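Local atomic coordinates of Mll8374 protein (Mesorhizobium loti, PDB entry 3B5E), a protein that probably acts as a carboxylesterase, a serine hydrolase of the alpha/beta-hydrolase fold that would cleave carboxylic ester bonds. Residues S126-M129 and I135-L138; M129-G134 and P146-V151. All coordinates share one frame; numbering follows the deposited sequence.

Contact 1 of 2, residues S126-M129 and I135-L138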
ATOM      1  N   SER A 126       0.257   0.473   6.069  1.00 19.29           N
ATOM      2  CA  SER A 126       0.330   1.249   7.315  1.00 19.83           C
ATOM      3  C   SER A 126       0.863   0.366   8.446  1.00 19.62           C
ATOM      4  O   SER A 126       1.667   0.800   9.267  1.00 18.82           O
ATOM      5  CB  SER A 126      -1.040   1.845   7.674  1.00 17.97           C
ATOM      6  OG  SER A 126      -1.975   0.826   7.988  1.00 18.15           O
ATOM      7  N   SER A 127       0.438  -0.888   8.483  1.00 19.56           N
ATOM      8  CA  SER A 127       0.963  -1.842   9.476  1.00 19.86           C
ATOM      9  C   SER A 127       2.468  -2.083   9.330  1.00 20.51           C
ATOM     10  O   SER A 127       3.176  -2.218  10.319  1.00 21.44           O
ATOM     11  CB  SER A 127       0.220  -3.179   9.349  1.00 21.20           C
ATOM     12  OG  SER A 127      -1.114  -2.978   9.709  1.00 18.82           O
ATOM     13  N   LEU A 128       2.916  -2.159   8.074  1.00 23.22           N
ATOM     14  CA  LEU A 128       4.319  -2.324   7.760  1.00 21.88           C
ATOM     15  C   LEU A 128       5.115  -1.160   8.331  1.00 22.38           C
ATOM     16  O   LEU A 128       6.163  -1.369   8.946  1.00 22.49           O
ATOM     17  CB  LEU A 128       4.511  -2.463   6.248  1.00 22.86           C
ATOM     18  CG  LEU A 128       5.933  -2.645   5.698  1.00 23.32           C
ATOM     19  CD1 LEU A 128       6.601  -3.951   6.198  1.00 23.49           C
ATOM     20  CD2 LEU A 128       5.892  -2.543   4.172  1.00 20.66           C
HETATM   21  N   MSE A 129       4.636   0.065   8.110  1.00 22.89           N
HETATM   22  CA  MSE A 129       5.298   1.259   8.667  1.00 24.19           C
HETATM   23  C   MSE A 129       5.446   1.202  10.192  1.00 21.87           C
HETATM   24  O   MSE A 129       6.481   1.571  10.728  1.00 21.79           O
HETATM   25  CB  MSE A 129       4.536   2.550   8.305  1.00 22.18           C
HETATM   26  CG  MSE A 129       4.557   2.896   6.828  1.00 28.78           C
HETATM   27 SE   MSE A 129       3.248   4.344   6.434  0.75 36.16          SE
HETATM   28  CE  MSE A 129       3.715   5.424   7.865  1.00 23.27           C
ATOM     29  N   ILE A 135      11.800   0.636   6.272  1.00 24.24           N
ATOM     30  CA  ILE A 135      11.523   0.135   4.928  1.00 23.57           C
ATOM     31  C   ILE A 135      10.774   1.177   4.077  1.00 24.89           C
ATOM     32  O   ILE A 135      11.234   1.544   2.983  1.00 26.61           O
ATOM     33  CB  ILE A 135      10.705  -1.158   4.973  1.00 23.43           C
ATOM     34  CG1 ILE A 135      11.526  -2.247   5.672  1.00 24.18           C
ATOM     35  CG2 ILE A 135      10.307  -1.587   3.556  1.00 25.93           C
ATOM     36  CD1 ILE A 135      10.767  -3.477   5.956  1.00 24.56           C
ATOM     37  N   VAL A 136       9.638   1.645   4.595  1.00 24.14           N
ATOM     38  CA  VAL A 136       8.798   2.610   3.902  1.00 23.42           C
ATOM     39  C   VAL A 136       9.282   4.047   4.131  1.00 23.99           C
ATOM     40  O   VAL A 136       9.532   4.447   5.270  1.00 26.17           O
ATOM     41  CB  VAL A 136       7.325   2.425   4.303  1.00 21.75           C
ATOM     42  CG1 VAL A 136       6.416   3.413   3.540  1.00 20.66           C
ATOM     43  CG2 VAL A 136       6.885   0.980   4.044  1.00 20.91           C
ATOM     44  N   ARG A 137       9.454   4.790   3.030  1.00 22.36           N
ATOM     45  CA  ARG A 137       9.722   6.240   3.043  1.00 24.45           C
ATOM     46  C   ARG A 137       8.545   7.082   2.525  1.00 22.93           C
ATOM     47  O   ARG A 137       8.395   8.233   2.908  1.00 21.62           O
ATOM     48  CB  ARG A 137      10.932   6.592   2.171  1.00 27.58           C
ATOM     49  CG  ARG A 137      12.297   6.289   2.783  1.00 42.92           C
ATOM     50  CD  ARG A 137      12.665   4.794   2.708  1.00 55.50           C
ATOM     51  NE  ARG A 137      14.118   4.562   2.626  1.00 60.38           N
ATOM     52  CZ  ARG A 137      14.709   3.366   2.739  1.00 59.23           C
ATOM     53  NH1 ARG A 137      13.991   2.270   2.976  1.00 47.39           N
ATOM     54  NH2 ARG A 137      16.036   3.261   2.631  1.00 56.66           N
ATOM     55  N   LEU A 138       7.742   6.487   1.650  1.00 20.37           N
ATOM     56  CA  LEU A 138       6.631   7.149   0.972  1.00 21.35           C
ATOM     57  C   LEU A 138       5.496   6.147   0.863  1.00 20.11           C
ATOM     58  O   LEU A 138       5.706   5.036   0.380  1.00 18.72           O
ATOM     59  CB  LEU A 138       7.035   7.592  -0.441  1.00 22.34           C
ATOM     60  CG  LEU A 138       8.075   8.704  -0.677  1.00 24.67           C
ATOM     61  CD1 LEU A 138       8.252   8.951  -2.181  1.00 26.14           C
ATOM     62  CD2 LEU A 138       7.676   9.994   0.031  1.00 25.30           C
TER
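The one flat side-chain group beside the packing of Leu128 and Met129 on Ile135 and Val136 is the guanidinium of Arg137, whose edge meets the carbonyl of Ile135 in the guanidinium plane. Arg137 NH1 donates to Ile135 O over 2.9 Å, with the carbonyl tilted so that the donor sits 42° above its plane. NH2 of the same group forms a salt bridge with Asp111, so the guanidinium links the backbone of this loop to a neighbouring one.

The contact itself is buried and apolar. Val136 stands in the middle with its two methyls parted: CG2 lies 3.7 Å from CD2 of Leu128, while CB and CG1 are each 3.8 Å from CG of selenomethionine Met129, whose chain runs across the valine at about a right angle. Having CG anti to the backbone N (chi1 180°) extends Leu128 toward the loop, and its CD1 comes within 4.2 Å of CD1 of Ile135, again crosswise.

Helix 120-131 is thereby packed on the connection to strand 138-142, within the beta-alpha-beta crossover formed by strand 113-118, this helix and the parallel strand 138-142. Ala96 of helix 85-106 touches both Leu128 and Ile135, Phe115 of strand 113-118 lies against Ile135 and Val136, and Thr161 of strand 160-166 meets Met129; the contact lies where helix 120-131, helix 85-106 and the central sheet meet.

Contact 2 of 2, residues M129-G134 and P146-V151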
HETATM    1  N   MSE A 129       4.636   0.065   8.110  1.00 22.89           N
HETATM    2  CA  MSE A 129       5.298   1.259   8.667  1.00 24.19           C
HETATM    3  C   MSE A 129       5.446   1.202  10.192  1.00 21.87           C
HETATM    4  O   MSE A 129       6.481   1.571  10.728  1.00 21.79           O
HETATM    5  CB  MSE A 129       4.536   2.550   8.305  1.00 22.18           C
HETATM    6  CG  MSE A 129       4.557   2.896   6.828  1.00 28.78           C
HETATM    7 SE   MSE A 129       3.248   4.344   6.434  0.75 36.16          SE
HETATM    8  CE  MSE A 129       3.715   5.424   7.865  1.00 23.27           C
ATOM      9  N   LEU A 130       4.404   0.735  10.878  1.00 20.13           N
ATOM     10  CA  LEU A 130       4.376   0.764  12.336  1.00 21.22           C
ATOM     11  C   LEU A 130       5.117  -0.396  12.958  1.00 23.32           C
ATOM     12  O   LEU A 130       5.704  -0.254  14.022  1.00 22.90           O
ATOM     13  CB  LEU A 130       2.934   0.814  12.815  1.00 21.38           C
ATOM     14  CG  LEU A 130       2.260   2.171  12.551  1.00 19.72           C
ATOM     15  CD1 LEU A 130       0.760   1.992  12.564  1.00 17.13           C
ATOM     16  CD2 LEU A 130       2.735   3.232  13.557  1.00 20.76           C
ATOM     17  N   LEU A 131       5.134  -1.529  12.272  1.00 22.46           N
ATOM     18  CA  LEU A 131       5.734  -2.737  12.806  1.00 21.69           C
ATOM     19  C   LEU A 131       7.178  -2.984  12.318  1.00 20.67           C
ATOM     20  O   LEU A 131       7.931  -3.671  13.004  1.00 22.46           O
ATOM     21  CB  LEU A 131       4.854  -3.938  12.474  1.00 18.30           C
ATOM     22  CG  LEU A 131       3.453  -4.003  13.102  1.00 20.83           C
ATOM     23  CD1 LEU A 131       2.629  -5.109  12.473  1.00 16.06           C
ATOM     24  CD2 LEU A 131       3.489  -4.215  14.643  1.00 22.91           C
ATOM     25  N   HIS A 132       7.553  -2.452  11.150  1.00 22.73           N
ATOM     26  CA  HIS A 132       8.842  -2.719  10.534  1.00 21.48           C
ATOM     27  C   HIS A 132       9.416  -1.450   9.993  1.00 23.88           C
ATOM     28  O   HIS A 132       9.438  -1.252   8.796  1.00 22.65           O
ATOM     29  CB  HIS A 132       8.703  -3.755   9.441  1.00 20.88           C
ATOM     30  CG  HIS A 132       8.240  -5.067   9.967  1.00 23.21           C
ATOM     31  ND1 HIS A 132       9.096  -5.969  10.544  1.00 24.48           N
ATOM     32  CD2 HIS A 132       6.996  -5.585  10.108  1.00 25.17           C
ATOM     33  CE1 HIS A 132       8.409  -7.021  10.961  1.00 26.58           C
ATOM     34  NE2 HIS A 132       7.130  -6.798  10.737  1.00 21.99           N
ATOM     35  N   PRO A 133       9.862  -0.570  10.894  1.00 24.80           N
ATOM     36  CA  PRO A 133      10.403   0.699  10.463  1.00 26.75           C
ATOM     37  C   PRO A 133      11.722   0.550   9.691  1.00 25.33           C
ATOM     38  O   PRO A 133      12.457  -0.427   9.851  1.00 25.94           O
ATOM     39  CB  PRO A 133      10.632   1.440  11.780  1.00 28.48           C
ATOM     40  CG  PRO A 133      10.801   0.367  12.789  1.00 25.68           C
ATOM     41  CD  PRO A 133       9.881  -0.711  12.363  1.00 25.48           C
ATOM     42  N   GLY A 134      11.990   1.524   8.839  1.00 24.60           N
ATOM     43  CA  GLY A 134      13.188   1.537   8.051  1.00 25.38           C
ATOM     44  C   GLY A 134      13.016   1.004   6.648  1.00 26.07           C
ATOM     45  O   GLY A 134      13.995   0.902   5.925  1.00 29.16           O
ATOM     46  N   PRO A 146      -7.517   2.255  10.571  1.00 22.08           N
ATOM     47  CA  PRO A 146      -6.684   1.572  11.555  1.00 22.19           C
ATOM     48  C   PRO A 146      -7.113   0.115  11.705  1.00 20.48           C
ATOM     49  O   PRO A 146      -8.308  -0.187  11.686  1.00 17.94           O
ATOM     50  CB  PRO A 146      -6.946   2.354  12.870  1.00 22.19           C
ATOM     51  CG  PRO A 146      -7.591   3.667  12.429  1.00 22.45           C
ATOM     52  CD  PRO A 146      -8.364   3.291  11.193  1.00 20.16           C
ATOM     53  N   VAL A 147      -6.121  -0.765  11.804  1.00 19.42           N
ATOM     54  CA  VAL A 147      -6.336  -2.224  11.895  1.00 17.82           C
ATOM     55  C   VAL A 147      -5.593  -2.905  13.048  1.00 18.59           C
ATOM     56  O   VAL A 147      -5.918  -4.037  13.398  1.00 19.29           O
ATOM     57  CB  VAL A 147      -5.976  -2.954  10.569  1.00 19.92           C
ATOM     58  CG1 VAL A 147      -6.829  -2.416   9.413  1.00 17.37           C
ATOM     59  CG2 VAL A 147      -4.464  -2.838  10.196  1.00 14.08           C
ATOM     60  N   LEU A 148      -4.588  -2.234  13.616  1.00 20.42           N
ATOM     61  CA  LEU A 148      -3.758  -2.792  14.663  1.00 22.03           C
ATOM     62  C   LEU A 148      -4.348  -2.416  15.993  1.00 23.17           C
ATOM     63  O   LEU A 148      -4.631  -1.264  16.231  1.00 23.24           O
ATOM     64  CB  LEU A 148      -2.330  -2.250  14.620  1.00 22.38           C
ATOM     65  CG  LEU A 148      -1.295  -2.944  13.760  1.00 27.44           C
ATOM     66  CD1 LEU A 148       0.061  -2.222  13.970  1.00 28.36           C
ATOM     67  CD2 LEU A 148      -1.238  -4.435  14.130  1.00 19.73           C
ATOM     68  N   ASP A 149      -4.526  -3.383  16.869  1.00 23.92           N
ATOM     69  CA  ASP A 149      -5.035  -3.090  18.198  1.00 24.26           C
ATOM     70  C   ASP A 149      -3.971  -2.482  19.108  1.00 26.62           C
ATOM     71  O   ASP A 149      -4.285  -1.616  19.914  1.00 29.91           O
ATOM     72  CB  ASP A 149      -5.562  -4.356  18.880  1.00 25.97           C
ATOM     73  CG  ASP A 149      -6.839  -4.900  18.236  1.00 27.11           C
ATOM     74  OD1 ASP A 149      -7.474  -4.178  17.416  1.00 33.23           O
ATOM     75  OD2 ASP A 149      -7.170  -6.077  18.564  1.00 34.99           O
ATOM     76  N   HIS A 150      -2.746  -2.971  19.023  1.00 28.29           N
ATOM     77  CA  HIS A 150      -1.658  -2.433  19.817  1.00 30.38           C
ATOM     78  C   HIS A 150      -0.571  -1.974  18.842  1.00 29.59           C
ATOM     79  O   HIS A 150      -0.152  -2.720  17.945  1.00 32.26           O
ATOM     80  CB  HIS A 150      -1.158  -3.458  20.845  1.00 33.03           C
ATOM     81  CG  HIS A 150      -2.248  -3.987  21.736  1.00 43.59           C
ATOM     82  ND1 HIS A 150      -3.064  -3.163  22.488  1.00 51.57           N
ATOM     83  CD2 HIS A 150      -2.676  -5.252  21.971  1.00 48.28           C
ATOM     84  CE1 HIS A 150      -3.938  -3.898  23.154  1.00 51.14           C
ATOM     85  NE2 HIS A 150      -3.724  -5.169  22.859  1.00 51.24           N
ATOM     86  N   VAL A 151      -0.191  -0.706  18.973  1.00 27.90           N
ATOM     87  CA  VAL A 151       0.772  -0.086  18.081  1.00 27.43           C
ATOM     88  C   VAL A 151       2.034   0.111  18.883  1.00 25.53           C
ATOM     89  O   VAL A 151       1.977   0.646  19.978  1.00 23.97           O
ATOM     90  CB  VAL A 151       0.238   1.270  17.559  1.00 27.28           C
ATOM     91  CG1 VAL A 151       1.156   1.827  16.522  1.00 29.48           C
ATOM     92  CG2 VAL A 151      -1.186   1.103  16.995  1.00 27.41           C
TER
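Leu130 and Leu131, in the last turn of helix 120-131, receive Val151 and Leu148 from the loop that follows strand 138-142, and everything that passes between the two segments is van der Waals packing. In one pair a single methyl of Val151, CG1, the branch opposite the backbone N (chi1 -173°), lies against the branched end of Leu130, at 3.6 Å from CD2 and 4.0 Å from CD1, with the two side chains set obliquely. In the other pair Leu131 and Leu148 approach tip to tip. The end of Leu131 swings nearer than its backbone direction suggests, and CD1 of Leu148 nests against its fork, 3.9 Å from CG and 4.0 Å from CD2. Leu148 CD1 also reaches back to the stem of Leu130, 4.3 Å from CB.

Polar interactions lie alongside and link each segment to other parts of the chain. Leu130 O accepts a hydrogen bond involving Thr154 OG1. On the loop, the amide of Gln85 bonds to both Asp149 N and Val147 O, which fixes the backbone on either side of Leu148. Val151 is partly exposed, and a bound 1,2-ethanediol lies about 4 Å from its side chain.

Aliphatic packing has little directionality, so the leucines and Val151 fit by shape and shed water from the helix end, while the directional bonds named here run to Gln85 and Thr154, outside the two segments.

How the contacts relate
Helix 120-131 follows strand 113-118 and the turn with Ser119, the probable nucleophile, and supplies the helical residues that touch in both contacts. Contact 1 closes the short span 130-134, the helix end and the loop after it, bringing the chain back to the start of strand 138-142. Contact 2 begins within that span and closes a longer excursion through the strand into the loop beyond it. The two closures therefore interleave instead of nesting, with Met129 in both ranges, though it touches across only contact 1. They also meet directly, Ser127 OG lying 3.4 Å from Val147 CG2. Together they bind one helix to two places: contact 1 to the loop leading into strand 138-142, contact 2 to the outlying loop 143-159.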